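Local coordinates for protein formate-dependent phosphoribosylglycinamide formyltransferase (Mycobacterium tuberculosis H37Rv, PDB 6KHR) that belongs to the ATP-grasp superfamily of enzymes, whose characteristic domain is built of helices packed on antiparallel sheets, at residues E132-L137 against V301-V306; L142-A147 against A277-K282; P148-G153 against V214-V219; V219-F224 against M295-E300; V226-V231 against I241-P246. One frame throughout, in Å; residues are numbered along the deposited sequence.

Interaction 1 of 5, residues E132-L137 against V301-V306; sequences EGLRRL and VYFADV
Helix-on-strand packing joins Leu-134 and Arg-135 of helix 131-141 to Phe-303, Ala-304 and Val-306 of strand 300-307, an outermost strand of a large antiparallel sheet. The axes of helix 132-137 and strand 301-306 run at 139° to each other and approach to 9.4 Å. Leu-134 does the apolar work mainly with one branch, CD2: it lies 3.6 Å from Val-306 CG1, the two side chains crossing nearly at right angles, and it also reaches the rim of the Phe-303 ring, 4.3 Å from CZ. A classic beta bulge, in which Ala-304 and Asp-305 both face Glu-293 of the neighbouring strand 288-297, interrupts the strand here. Within it the backbone N of Asp-305 sits 3.7 Å above the plane of the Phe-303 ring, over its centre. Arg-135 takes a bend at CB-CG (chi2 -65°) and extends its guanidinium toward the bulge, where NH2 lies 3.5 Å from Ala-304 O, near the guanidinium plane. A long, weak ion pair with Glu-217 engages the other terminal nitrogen, NH1. The chemistry is therefore mixed: leucine contacts on one flank and, on the other, a cation near carbonyl oxygens, whose attraction is probably electrostatic rather than strongly directional.

Interaction 2 of 5, residues L142-A147 against A277-K282; sequences LGLPTA and AARIVK
Leu-142 and Leu-144 both swing CG away from their own carbonyl carbons, with chi1 of -39° and -87°, and this brings two branched ends toward Arg-279 and Ile-280 on the helix. Ile-280 answers with CG1 trans to its backbone N (chi1 -169°), which carries CD1 out to the leucines. The result is a small apolar cluster in which one isoleucine serves two leucines. Leu-142 CD1 meets Ile-280 CD1 at 3.8 Å, while Leu-144 CD2 lies 4.1 Å from Ile-280 CB; in both pairs the side chains cross at about a right angle. Arg-279 closes the outer side. Its chain bends at the CG-CD bond, and its guanidinium turns an edge to the two leucines. NH1 lies 3.8 Å from Leu-142 CB, nearly in the plane of the group, and 3.7 Å from Leu-144 CD1. Leu-142 and Arg-279 run alongside each other in opposite directions. With Ile-280 buried and Arg-279 exposed, the contact grades from a hydrocarbon interior to a charged border. Beneath, Ile-280 also touches Leu-137 and Val-292, tying the cluster to helix 131-141 and the sheet. This is plain loop-on-helix packing: the connection from helix 131-141 to strand 149-152 rests on helix 267-284, which itself covers the antiparallel sheet in the alpha+beta build of the ATP-grasp domain.

Interaction 3 of 5, residues P148-G153 against V214-V219; sequences PFWFVG and VCAESV
Between Pro-148 and Ser-218 at one end and Val-152 and Val-214 at the other, two antiparallel strands run at 156° with their axes 4.4 Å apart. Trp-150 with Ala-216 and Val-152 with Val-214 are the hydrogen-bonded pairs, each making its two reciprocal backbone bonds; Phe-149 with Glu-217 and Phe-151 with Cys-215 are the non-hydrogen-bonded ones. A further bond, Ser-218 N to Pro-148 O at 2.8 Å, continues the ladder beyond the strand ends. On the face bearing the phenylalanines, Cys-215 SG lies 4.4 Å from the centroid of the Phe-151 ring, approaching it obliquely in a sulfur-aromatic contact. Cys-215 CB and SG both lie beside ring atoms CD1 and CE1 of Phe-151, across the pair. Phe-149 contributes twice here: its CB packs 3.8 Å from Glu-217 CG, and its own ring lays CD2 over the outer part of one face of Phe-151. On the tryptophan face, the indole reaches diagonally across to Ser-218, whose OG lies at its edge, in the ring plane, 3.5 Å from CZ3. Val-152 CG2 and Val-214 CG1 meet at 3.9 Å farther along. This second face is covered by helix 155-165, through Val-161, Leu-158 and Ala-165. The phenylalanine face looks to helix 131-141, and strand 214-217, with 172-173 beyond it, forms the middle of a three-stranded sheet.

Interaction 4 of 5, residues V219-F224 against M295-E300; sequences VVEIEF and MINGDE
Hydrogen bonds join Glu-223 and Phe-224 to Ile-296 through the backbone. Ile-296 O takes two donors, Glu-223 N at 2.7 Å and Phe-224 N at 3.1 Å, the first lying in the plane of the carbonyl and the second tilted from it. Ile-296 N returns a bond to Phe-224 O. Two residues thus face one, a classic beta bulge at the start of strand 224-235, where the chain leaves its loop and joins strand 288-297. Side-chain bonds extend the grip beyond the bulge. Asn-297 ND2 donates to Glu-221 OE1 over 3.1 Å, meeting the carboxylate from above its plane; the carboxylate and amide planes stand 83° apart. Glu-223, its chain extended beyond CG, brings OE2 to within 2.8 Å of Gly-298 N, in a weak bond. That nitrogen belongs to a type II' turn running from Asn-297 to Glu-300, the tight connection of the hairpin formed by strands 288-297 and 300-307. Gly-298 has positive phi, as this turn requires of its second residue. Apolar contacts accompany the bulge and the residue before Ile-296, Met-295. Ile-222 CD1 touches Met-295 SD, with CG1 placed trans to its own carbonyl carbon (chi1 -60°) so that the chain's end comes back to the strand. Phe-224 CD2 packs 4.1 Å from Ile-296 CB, the side chains slanting across each other, while Glu-223 CB lies over the centre of one face of the Phe-224 ring.

Interaction 5 of 5, residues V226-V231 against I241-P246; sequences VTMIVV and IEFCAP
Phe-243 presents its ring obliquely to Val-230 and Met-228: Val-230 CG2 comes to 3.9 Å from CD2, and Met-228 CE approaches the same ring carbon at 4.2 Å. The valine and phenylalanine side chains lie side by side and point the same way, as a non-hydrogen-bonded antiparallel pair allows. The puckered ring of Pro-246 touches Val-226 CG1 through its CB, at 4.0 Å, and Met-228 SD through its CG. Met-228 is folded at every torsion (chi2 -76°), which curls its end back between the two rings. On the other side of the hairpin from Phe-243, Ile-229 CB and Cys-244 CB pack at 3.8 Å. Three backbone bonds hold the strands together: Val-231 and Glu-242 exchange two, and Cys-244 N donates to Ile-229 O at 2.8 Å. These strands form a beta hairpin, and their segments run at 158° to each other. Helix 267-284 covers the face of Val-230 and Phe-243 through Ala-277, Val-281 and Ala-278, and touches Pro-246 through Leu-270. Strand 288-297 flanks strand 224-235 on its far side; Thr-227 OG1 is hydrogen-bonded to Glu-293 of that strand and also to Ser-313.

Interactions 1 and 2 are the most intimate pair, their centres about 7 Å apart: Phe-303 N lies 2.8 Å from Pro-145 O, a probable hydrogen bond between edge strand and loop. Interaction 4 meets interaction 1 within the large antiparallel sheet, through a probable hydrogen bond from Tyr-302 N to Met-295 O, 2.9 Å. Helix 267-284 relays interaction 2 to interaction 5, Ala-278 CB touching Phe-243 CZ at 3.6 Å. Interaction 3 belongs to the separate small sheet, its centre about 28 Å from that of interaction 5. It shares Val-219 with interaction 4 and meets interaction 1 through Arg-135 and Phe-149. Together the five illustrate how helices and connecting loops tie two sheets into one ATP-grasp framework.

Interaction 1 of 5, residues E132-L137 against V301-V306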
# COMPACT_ATOMS: atom_id res chain seq x y z
N GLU A 132 14.85 -11.52 28.61
CA GLU A 132 14.78 -11.54 30.07
C GLU A 132 14.47 -10.15 30.62
O GLU A 132 13.60 -9.99 31.49
CB GLU A 132 16.11 -12.06 30.63
CG GLU A 132 16.03 -12.74 32.00
CD GLU A 132 16.87 -12.03 33.06
OE1 GLU A 132 17.61 -11.09 32.69
OE2 GLU A 132 16.77 -12.41 34.25
N GLY A 133 15.17 -9.13 30.13
CA GLY A 133 15.00 -7.79 30.67
C GLY A 133 13.67 -7.17 30.32
O GLY A 133 13.17 -6.31 31.06
N LEU A 134 13.08 -7.58 29.21
CA LEU A 134 11.77 -7.05 28.84
C LEU A 134 10.67 -7.66 29.70
O LEU A 134 9.75 -6.95 30.14
CB LEU A 134 11.51 -7.29 27.35
CG LEU A 134 10.16 -6.70 26.91
CD1 LEU A 134 10.30 -5.20 26.82
CD2 LEU A 134 9.68 -7.29 25.59
N ARG A 135 10.75 -8.96 29.96
CA ARG A 135 9.81 -9.58 30.89
C ARG A 135 9.89 -8.91 32.26
O ARG A 135 8.87 -8.49 32.82
CB ARG A 135 10.09 -11.08 31.01
CG ARG A 135 9.15 -11.95 30.22
CD ARG A 135 7.71 -11.85 30.73
NE ARG A 135 6.76 -12.26 29.70
CZ ARG A 135 6.22 -13.47 29.61
NH1 ARG A 135 6.55 -14.40 30.50
NH2 ARG A 135 5.36 -13.76 28.64
N ARG A 136 11.12 -8.77 32.79
CA ARG A 136 11.29 -8.16 34.10
C ARG A 136 10.86 -6.70 34.10
O ARG A 136 10.36 -6.20 35.11
CB ARG A 136 12.75 -8.29 34.55
N LEU A 137 11.03 -6.00 32.97
CA LEU A 137 10.48 -4.66 32.86
C LEU A 137 8.95 -4.68 32.90
O LEU A 137 8.31 -3.84 33.55
CB LEU A 137 10.98 -4.00 31.57
CG LEU A 137 10.25 -2.69 31.24
CD1 LEU A 137 10.60 -1.64 32.29
CD2 LEU A 137 10.54 -2.18 29.83
N VAL A 301 -6.35 -10.58 30.48
CA VAL A 301 -5.40 -10.21 29.44
C VAL A 301 -4.00 -10.34 30.01
O VAL A 301 -3.74 -9.90 31.14
CB VAL A 301 -5.67 -8.79 28.92
CG1 VAL A 301 -4.68 -8.43 27.81
CG2 VAL A 301 -7.12 -8.71 28.42
N TYR A 302 -3.12 -10.99 29.25
CA TYR A 302 -1.75 -11.21 29.65
C TYR A 302 -0.82 -10.55 28.65
O TYR A 302 -1.02 -10.63 27.43
CB TYR A 302 -1.41 -12.69 29.74
CG TYR A 302 -2.27 -13.46 30.70
CD1 TYR A 302 -3.47 -14.02 30.29
CD2 TYR A 302 -1.87 -13.65 32.00
CE1 TYR A 302 -4.26 -14.75 31.17
CE2 TYR A 302 -2.65 -14.38 32.89
CZ TYR A 302 -3.84 -14.93 32.46
OH TYR A 302 -4.61 -15.65 33.35
N PHE A 303 0.19 -9.88 29.17
CA PHE A 303 1.29 -9.42 28.35
C PHE A 303 2.15 -10.60 27.92
O PHE A 303 2.55 -11.41 28.76
CB PHE A 303 2.13 -8.41 29.13
CG PHE A 303 3.33 -7.97 28.39
CD1 PHE A 303 3.21 -7.05 27.35
CD2 PHE A 303 4.58 -8.50 28.69
CE1 PHE A 303 4.33 -6.62 26.65
CE2 PHE A 303 5.69 -8.10 28.00
CZ PHE A 303 5.57 -7.15 26.97
N ALA A 304 2.43 -10.70 26.63
CA ALA A 304 3.40 -11.71 26.20
C ALA A 304 4.67 -11.12 25.62
O ALA A 304 5.75 -11.66 25.87
CB ALA A 304 2.79 -12.66 25.17
N ASP A 305 4.58 -10.03 24.84
CA ASP A 305 5.75 -9.48 24.18
C ASP A 305 5.42 -8.13 23.54
O ASP A 305 4.26 -7.74 23.44
CB ASP A 305 6.28 -10.44 23.11
CG ASP A 305 7.71 -10.16 22.75
OD1 ASP A 305 8.34 -9.34 23.46
OD2 ASP A 305 8.19 -10.73 21.75
N VAL A 306 6.47 -7.44 23.11
CA VAL A 306 6.35 -6.24 22.29
C VAL A 306 7.51 -6.20 21.30
O VAL A 306 8.66 -6.49 21.66
CB VAL A 306 6.30 -4.95 23.14
CG1 VAL A 306 7.50 -4.86 24.07
CG2 VAL A 306 6.21 -3.70 22.24

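Interaction 2 of 5, residues L142-A147 against A277-K282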
# COMPACT_ATOMS: atom_id res chain seq x y z
N LEU A 142 6.93 -2.11 35.72
CA LEU A 142 5.51 -1.92 35.53
C LEU A 142 4.79 -3.09 36.20
O LEU A 142 5.38 -4.13 36.50
CB LEU A 142 5.19 -1.84 34.03
CG LEU A 142 6.27 -1.03 33.28
CD1 LEU A 142 6.16 -1.15 31.77
CD2 LEU A 142 6.26 0.43 33.69
N GLY A 143 3.52 -2.90 36.49
CA GLY A 143 2.87 -3.99 37.20
C GLY A 143 2.07 -4.88 36.28
O GLY A 143 0.97 -5.32 36.64
N LEU A 144 2.63 -5.16 35.10
CA LEU A 144 1.83 -5.74 34.03
C LEU A 144 1.56 -7.21 34.31
O LEU A 144 2.43 -7.93 34.83
CB LEU A 144 2.54 -5.56 32.68
CG LEU A 144 2.38 -4.29 31.84
CD1 LEU A 144 1.88 -3.09 32.64
CD2 LEU A 144 3.69 -3.95 31.13
N PRO A 145 0.36 -7.70 33.96
CA PRO A 145 0.02 -9.10 34.22
C PRO A 145 0.56 -10.00 33.13
O PRO A 145 0.38 -9.74 31.94
CB PRO A 145 -1.52 -9.09 34.21
CG PRO A 145 -1.86 -8.03 33.19
CD PRO A 145 -0.73 -6.99 33.26
N THR A 146 1.29 -11.00 33.55
CA THR A 146 1.83 -12.00 32.62
C THR A 146 1.51 -13.38 33.16
O THR A 146 0.89 -13.50 34.19
CB THR A 146 3.35 -11.92 32.55
OG1 THR A 146 3.82 -11.79 33.88
CG2 THR A 146 3.85 -10.70 31.84
N ALA A 147 1.89 -14.39 32.40
CA ALA A 147 1.75 -15.78 32.88
C ALA A 147 2.89 -15.98 33.86
O ALA A 147 3.94 -15.42 33.67
CB ALA A 147 1.90 -16.71 31.72
N ALA A 277 -1.10 -2.29 26.74
CA ALA A 277 -0.42 -1.77 25.55
C ALA A 277 0.14 -0.37 25.81
O ALA A 277 1.32 -0.11 25.55
CB ALA A 277 -1.38 -1.76 24.36
N ALA A 278 -0.69 0.53 26.36
CA ALA A 278 -0.25 1.91 26.57
C ALA A 278 0.90 2.00 27.55
O ALA A 278 1.78 2.86 27.41
CB ALA A 278 -1.41 2.77 27.05
N ARG A 279 0.92 1.13 28.56
CA ARG A 279 1.93 1.31 29.61
C ARG A 279 3.29 0.78 29.18
O ARG A 279 4.30 1.46 29.38
CB ARG A 279 1.44 0.69 30.92
CG ARG A 279 0.19 1.38 31.45
CD ARG A 279 -0.28 0.88 32.81
NE ARG A 279 0.31 1.69 33.87
CZ ARG A 279 1.45 1.38 34.46
NH1 ARG A 279 2.09 0.28 34.11
NH2 ARG A 279 1.94 2.16 35.42
N ILE A 280 3.36 -0.39 28.55
CA ILE A 280 4.66 -0.83 28.06
C ILE A 280 5.21 0.13 27.01
O ILE A 280 6.43 0.37 26.94
CB ILE A 280 4.60 -2.28 27.51
CG1 ILE A 280 6.01 -2.81 27.27
CG2 ILE A 280 3.86 -2.34 26.20
CD1 ILE A 280 6.76 -3.02 28.53
N VAL A 281 4.34 0.75 26.21
CA VAL A 281 4.84 1.60 25.13
C VAL A 281 5.39 2.90 25.70
O VAL A 281 6.44 3.38 25.25
CB VAL A 281 3.77 1.84 24.05
CG1 VAL A 281 4.15 3.06 23.19
CG2 VAL A 281 3.63 0.61 23.16
N LYS A 282 4.71 3.48 26.70
CA LYS A 282 5.22 4.71 27.29
C LYS A 282 6.52 4.48 28.04
O LYS A 282 7.37 5.38 28.08
CB LYS A 282 4.18 5.36 28.22
CG LYS A 282 3.17 6.25 27.51
CD LYS A 282 2.29 7.00 28.51
CE LYS A 282 1.42 8.05 27.83
NZ LYS A 282 0.33 8.55 28.73

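Interaction 3 of 5, residues P148-G153 against V214-V219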
# COMPACT_ATOMS: atom_id res chain seq x y z
N PRO A 148 2.69 -16.71 34.96
CA PRO A 148 3.75 -16.94 35.92
C PRO A 148 5.02 -17.49 35.27
O PRO A 148 4.93 -18.43 34.58
CB PRO A 148 3.09 -17.97 36.82
CG PRO A 148 1.67 -17.58 36.79
CD PRO A 148 1.43 -17.29 35.34
N PHE A 149 6.15 -16.87 35.55
CA PHE A 149 7.39 -17.32 34.89
C PHE A 149 8.57 -17.24 35.85
O PHE A 149 8.55 -16.45 36.75
CB PHE A 149 7.67 -16.44 33.69
CG PHE A 149 8.04 -15.05 34.07
CD1 PHE A 149 7.08 -14.07 34.23
CD2 PHE A 149 9.36 -14.70 34.29
CE1 PHE A 149 7.43 -12.78 34.58
CE2 PHE A 149 9.71 -13.42 34.65
CZ PHE A 149 8.74 -12.46 34.80
N TRP A 150 9.53 -18.13 35.66
CA TRP A 150 10.73 -18.17 36.52
C TRP A 150 11.96 -18.37 35.65
O TRP A 150 11.88 -19.10 34.70
CB TRP A 150 10.63 -19.32 37.53
CG TRP A 150 9.47 -19.21 38.45
CD1 TRP A 150 9.46 -18.64 39.68
CD2 TRP A 150 8.13 -19.63 38.19
NE1 TRP A 150 8.21 -18.69 40.20
CE2 TRP A 150 7.37 -19.28 39.31
CE3 TRP A 150 7.50 -20.23 37.11
CZ2 TRP A 150 6.02 -19.54 39.39
CZ3 TRP A 150 6.16 -20.50 37.19
CH2 TRP A 150 5.44 -20.16 38.31
N PHE A 151 13.03 -17.68 35.99
CA PHE A 151 14.32 -17.90 35.34
C PHE A 151 15.16 -18.73 36.29
O PHE A 151 15.37 -18.33 37.44
CB PHE A 151 15.00 -16.57 35.01
CG PHE A 151 14.22 -15.70 34.04
CD1 PHE A 151 13.81 -16.21 32.82
CD2 PHE A 151 13.87 -14.40 34.37
CE1 PHE A 151 13.08 -15.42 31.93
CE2 PHE A 151 13.14 -13.61 33.48
CZ PHE A 151 12.75 -14.13 32.26
N VAL A 152 15.61 -19.89 35.84
CA VAL A 152 16.42 -20.79 36.64
C VAL A 152 17.78 -20.92 35.98
O VAL A 152 17.99 -20.48 34.86
CB VAL A 152 15.76 -22.18 36.82
CG1 VAL A 152 14.38 -22.03 37.45
CG2 VAL A 152 15.69 -22.92 35.49
N GLY A 153 18.71 -21.54 36.71
CA GLY A 153 20.07 -21.74 36.22
C GLY A 153 20.69 -23.01 36.75
O GLY A 153 21.88 -23.27 36.56
N VAL A 214 17.60 -20.50 32.20
CA VAL A 214 16.53 -21.21 31.50
C VAL A 214 15.20 -20.72 32.06
O VAL A 214 15.00 -20.69 33.27
CB VAL A 214 16.65 -22.73 31.66
CG1 VAL A 214 15.28 -23.38 31.59
CG2 VAL A 214 17.56 -23.28 30.58
N CYS A 215 14.28 -20.37 31.17
CA CYS A 215 13.03 -19.73 31.56
C CYS A 215 11.91 -20.75 31.71
O CYS A 215 11.65 -21.54 30.79
CB CYS A 215 12.64 -18.68 30.53
SG CYS A 215 11.11 -17.90 30.97
N ALA A 216 11.22 -20.71 32.84
CA ALA A 216 10.11 -21.60 33.12
C ALA A 216 8.81 -20.80 33.20
O ALA A 216 8.75 -19.79 33.91
CB ALA A 216 10.32 -22.37 34.42
N GLU A 217 7.79 -21.25 32.47
CA GLU A 217 6.50 -20.57 32.40
C GLU A 217 5.39 -21.52 32.80
O GLU A 217 5.35 -22.67 32.34
CB GLU A 217 6.23 -20.03 31.00
CG GLU A 217 6.92 -18.71 30.69
CD GLU A 217 6.34 -18.03 29.46
OE1 GLU A 217 7.05 -17.91 28.44
OE2 GLU A 217 5.17 -17.61 29.53
N SER A 218 4.49 -21.05 33.66
CA SER A 218 3.25 -21.76 33.90
C SER A 218 2.31 -21.54 32.73
O SER A 218 2.27 -20.45 32.15
CB SER A 218 2.59 -21.28 35.20
OG SER A 218 3.12 -21.99 36.30
N VAL A 219 1.57 -22.58 32.37
CA VAL A 219 0.71 -22.55 31.19
C VAL A 219 -0.70 -22.17 31.59
O VAL A 219 -1.27 -22.73 32.54
CB VAL A 219 0.73 -23.90 30.48
CG1 VAL A 219 -0.01 -23.79 29.17
CG2 VAL A 219 2.14 -24.30 30.25

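Interaction 4 of 5, residues V219-F224 against M295-E300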
# COMPACT_ATOMS: atom_id res chain seq x y z
N VAL A 219 1.57 -22.58 32.37
CA VAL A 219 0.71 -22.55 31.19
C VAL A 219 -0.70 -22.17 31.59
O VAL A 219 -1.27 -22.73 32.54
CB VAL A 219 0.73 -23.90 30.48
CG1 VAL A 219 -0.01 -23.79 29.17
CG2 VAL A 219 2.14 -24.30 30.25
N VAL A 220 -1.27 -21.22 30.86
CA VAL A 220 -2.58 -20.66 31.14
C VAL A 220 -3.49 -20.90 29.95
O VAL A 220 -3.04 -21.01 28.81
CB VAL A 220 -2.50 -19.15 31.46
CG1 VAL A 220 -3.63 -18.76 32.39
CG2 VAL A 220 -1.15 -18.78 32.05
N GLU A 221 -4.78 -20.99 30.23
CA GLU A 221 -5.74 -21.19 29.16
C GLU A 221 -5.86 -19.90 28.35
O GLU A 221 -5.87 -18.80 28.90
CB GLU A 221 -7.09 -21.60 29.73
CG GLU A 221 -8.06 -22.11 28.69
CD GLU A 221 -9.44 -22.33 29.27
OE1 GLU A 221 -9.79 -21.62 30.24
OE2 GLU A 221 -10.17 -23.21 28.75
N ILE A 222 -5.92 -20.05 27.03
CA ILE A 222 -5.93 -18.91 26.12
C ILE A 222 -7.02 -19.10 25.08
O ILE A 222 -7.16 -20.19 24.51
CB ILE A 222 -4.56 -18.70 25.44
CG1 ILE A 222 -3.50 -18.46 26.50
CG2 ILE A 222 -4.60 -17.50 24.50
CD1 ILE A 222 -2.11 -18.56 25.97
N GLU A 223 -7.81 -18.06 24.86
CA GLU A 223 -8.79 -18.00 23.78
C GLU A 223 -8.09 -17.47 22.52
O GLU A 223 -7.91 -18.19 21.54
CB GLU A 223 -9.94 -17.09 24.19
CG GLU A 223 -11.35 -17.53 23.96
CD GLU A 223 -12.33 -16.54 24.58
OE1 GLU A 223 -13.13 -15.91 23.85
OE2 GLU A 223 -12.29 -16.36 25.81
N PHE A 224 -7.68 -16.20 22.56
CA PHE A 224 -7.07 -15.52 21.42
C PHE A 224 -5.66 -15.04 21.72
O PHE A 224 -5.39 -14.51 22.80
CB PHE A 224 -7.85 -14.26 20.99
CG PHE A 224 -9.32 -14.36 21.17
CD1 PHE A 224 -10.05 -15.30 20.47
CD2 PHE A 224 -9.98 -13.47 21.99
CE1 PHE A 224 -11.42 -15.37 20.60
CE2 PHE A 224 -11.35 -13.54 22.14
CZ PHE A 224 -12.07 -14.49 21.45
N MET A 295 -2.35 -12.23 25.30
CA MET A 295 -3.09 -13.48 25.40
C MET A 295 -4.38 -13.19 26.15
O MET A 295 -4.38 -12.51 27.17
CB MET A 295 -2.28 -14.55 26.15
CG MET A 295 -0.97 -14.89 25.48
SD MET A 295 0.07 -16.02 26.43
CE MET A 295 1.03 -14.88 27.43
N ILE A 296 -5.50 -13.70 25.64
CA ILE A 296 -6.82 -13.32 26.13
C ILE A 296 -7.62 -14.57 26.41
O ILE A 296 -7.63 -15.51 25.61
CB ILE A 296 -7.56 -12.41 25.13
CG1 ILE A 296 -6.65 -11.23 24.76
CG2 ILE A 296 -8.91 -11.91 25.71
CD1 ILE A 296 -7.36 -9.98 24.42
N ASN A 297 -8.29 -14.58 27.54
CA ASN A 297 -9.19 -15.63 27.94
C ASN A 297 -10.37 -14.92 28.59
O ASN A 297 -10.37 -14.66 29.78
CB ASN A 297 -8.52 -16.62 28.87
CG ASN A 297 -9.36 -17.87 29.10
OD1 ASN A 297 -10.37 -18.09 28.42
ND2 ASN A 297 -8.95 -18.69 30.05
N GLY A 298 -11.36 -14.56 27.79
CA GLY A 298 -12.53 -13.85 28.28
C GLY A 298 -12.19 -12.50 28.86
O GLY A 298 -11.96 -11.53 28.15
N ASP A 299 -12.14 -12.39 30.18
CA ASP A 299 -11.82 -11.10 30.85
C ASP A 299 -10.33 -10.95 31.10
O ASP A 299 -9.94 -9.86 31.37
CB ASP A 299 -12.18 -11.12 32.34
CG ASP A 299 -13.64 -11.30 32.67
OD1 ASP A 299 -14.18 -12.30 32.28
OD2 ASP A 299 -14.18 -10.46 33.33
N GLU A 300 -9.55 -12.02 31.11
CA GLU A 300 -8.13 -11.86 31.48
C GLU A 300 -7.25 -11.54 30.30
O GLU A 300 -7.38 -12.19 29.32
CB GLU A 300 -7.68 -13.14 32.16
CG GLU A 300 -8.72 -13.67 33.09
CD GLU A 300 -8.80 -12.86 34.37
OE1 GLU A 300 -9.54 -13.23 35.26
OE2 GLU A 300 -8.09 -11.88 34.44

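Interaction 5 of 5, residues V226-V231 against I241-P246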
# COMPACT_ATOMS: atom_id res chain seq x y z
N VAL A 226 -3.60 -11.91 20.38
CA VAL A 226 -4.02 -10.61 19.87
C VAL A 226 -2.81 -9.71 19.74
O VAL A 226 -1.96 -9.64 20.64
CB VAL A 226 -5.11 -9.99 20.76
CG1 VAL A 226 -5.12 -8.49 20.64
CG2 VAL A 226 -6.47 -10.56 20.37
N THR A 227 -2.71 -9.01 18.62
CA THR A 227 -1.71 -7.97 18.44
C THR A 227 -2.37 -6.59 18.57
O THR A 227 -3.30 -6.26 17.83
CB THR A 227 -1.02 -8.11 17.09
OG1 THR A 227 -0.43 -9.41 16.99
CG2 THR A 227 0.07 -7.04 16.94
N MET A 228 -1.88 -5.80 19.54
CA MET A 228 -2.25 -4.40 19.71
C MET A 228 -1.19 -3.55 19.05
O MET A 228 -0.04 -3.52 19.51
CB MET A 228 -2.38 -4.03 21.18
CG MET A 228 -3.37 -4.84 21.96
SD MET A 228 -5.05 -4.31 21.59
CE MET A 228 -4.82 -2.55 21.90
N ILE A 229 -1.55 -2.89 17.96
CA ILE A 229 -0.64 -1.98 17.28
C ILE A 229 -0.82 -0.62 17.90
O ILE A 229 -1.92 -0.06 17.84
CB ILE A 229 -0.91 -1.90 15.77
CG1 ILE A 229 -0.71 -3.26 15.09
CG2 ILE A 229 0.03 -0.85 15.16
CD1 ILE A 229 0.70 -3.67 15.02
N VAL A 230 0.26 -0.09 18.48
CA VAL A 230 0.26 1.23 19.09
C VAL A 230 1.15 2.14 18.26
O VAL A 230 2.26 1.76 17.86
CB VAL A 230 0.73 1.18 20.55
CG1 VAL A 230 0.65 2.54 21.14
CG2 VAL A 230 -0.12 0.20 21.34
N VAL A 231 0.66 3.34 17.99
CA VAL A 231 1.32 4.32 17.15
C VAL A 231 1.59 5.55 17.99
O VAL A 231 0.66 6.10 18.59
CB VAL A 231 0.45 4.71 15.94
CG1 VAL A 231 1.18 5.77 15.07
CG2 VAL A 231 0.02 3.48 15.14
N ILE A 241 -0.88 9.42 20.69
CA ILE A 241 -0.78 7.99 20.91
C ILE A 241 -2.09 7.32 20.50
O ILE A 241 -3.12 7.52 21.15
CB ILE A 241 -0.39 7.62 22.35
CG1 ILE A 241 -0.41 6.10 22.52
CG2 ILE A 241 -1.28 8.33 23.35
CD1 ILE A 241 0.67 5.58 23.47
N GLU A 242 -2.06 6.54 19.42
CA GLU A 242 -3.23 5.92 18.82
C GLU A 242 -3.15 4.41 18.97
O GLU A 242 -2.07 3.82 18.96
CB GLU A 242 -3.32 6.24 17.33
CG GLU A 242 -3.19 7.69 16.99
CD GLU A 242 -4.53 8.36 16.87
OE1 GLU A 242 -5.27 8.37 17.87
OE2 GLU A 242 -4.84 8.84 15.76
N PHE A 243 -4.32 3.78 19.07
CA PHE A 243 -4.43 2.33 19.14
C PHE A 243 -5.14 1.80 17.91
O PHE A 243 -6.18 2.31 17.50
CB PHE A 243 -5.17 1.90 20.40
CG PHE A 243 -4.49 2.34 21.67
CD1 PHE A 243 -4.72 3.59 22.20
CD2 PHE A 243 -3.62 1.48 22.33
CE1 PHE A 243 -4.10 3.99 23.36
CE2 PHE A 243 -3.00 1.87 23.49
CZ PHE A 243 -3.24 3.13 24.01
N CYS A 244 -4.59 0.76 17.32
CA CYS A 244 -5.37 0.14 16.27
C CYS A 244 -6.44 -0.76 16.87
O CYS A 244 -6.47 -0.99 18.08
CB CYS A 244 -4.43 -0.60 15.33
SG CYS A 244 -3.42 0.59 14.41
N ALA A 245 -7.38 -1.21 16.04
CA ALA A 245 -8.31 -2.24 16.47
C ALA A 245 -7.55 -3.54 16.69
O ALA A 245 -6.63 -3.85 15.93
CB ALA A 245 -9.44 -2.45 15.44
N PRO A 246 -7.91 -4.31 17.72
CA PRO A 246 -7.17 -5.54 18.02
C PRO A 246 -7.06 -6.42 16.78
O PRO A 246 -8.01 -6.55 16.01
CB PRO A 246 -8.02 -6.22 19.10
CG PRO A 246 -8.77 -5.11 19.73
CD PRO A 246 -9.05 -4.11 18.62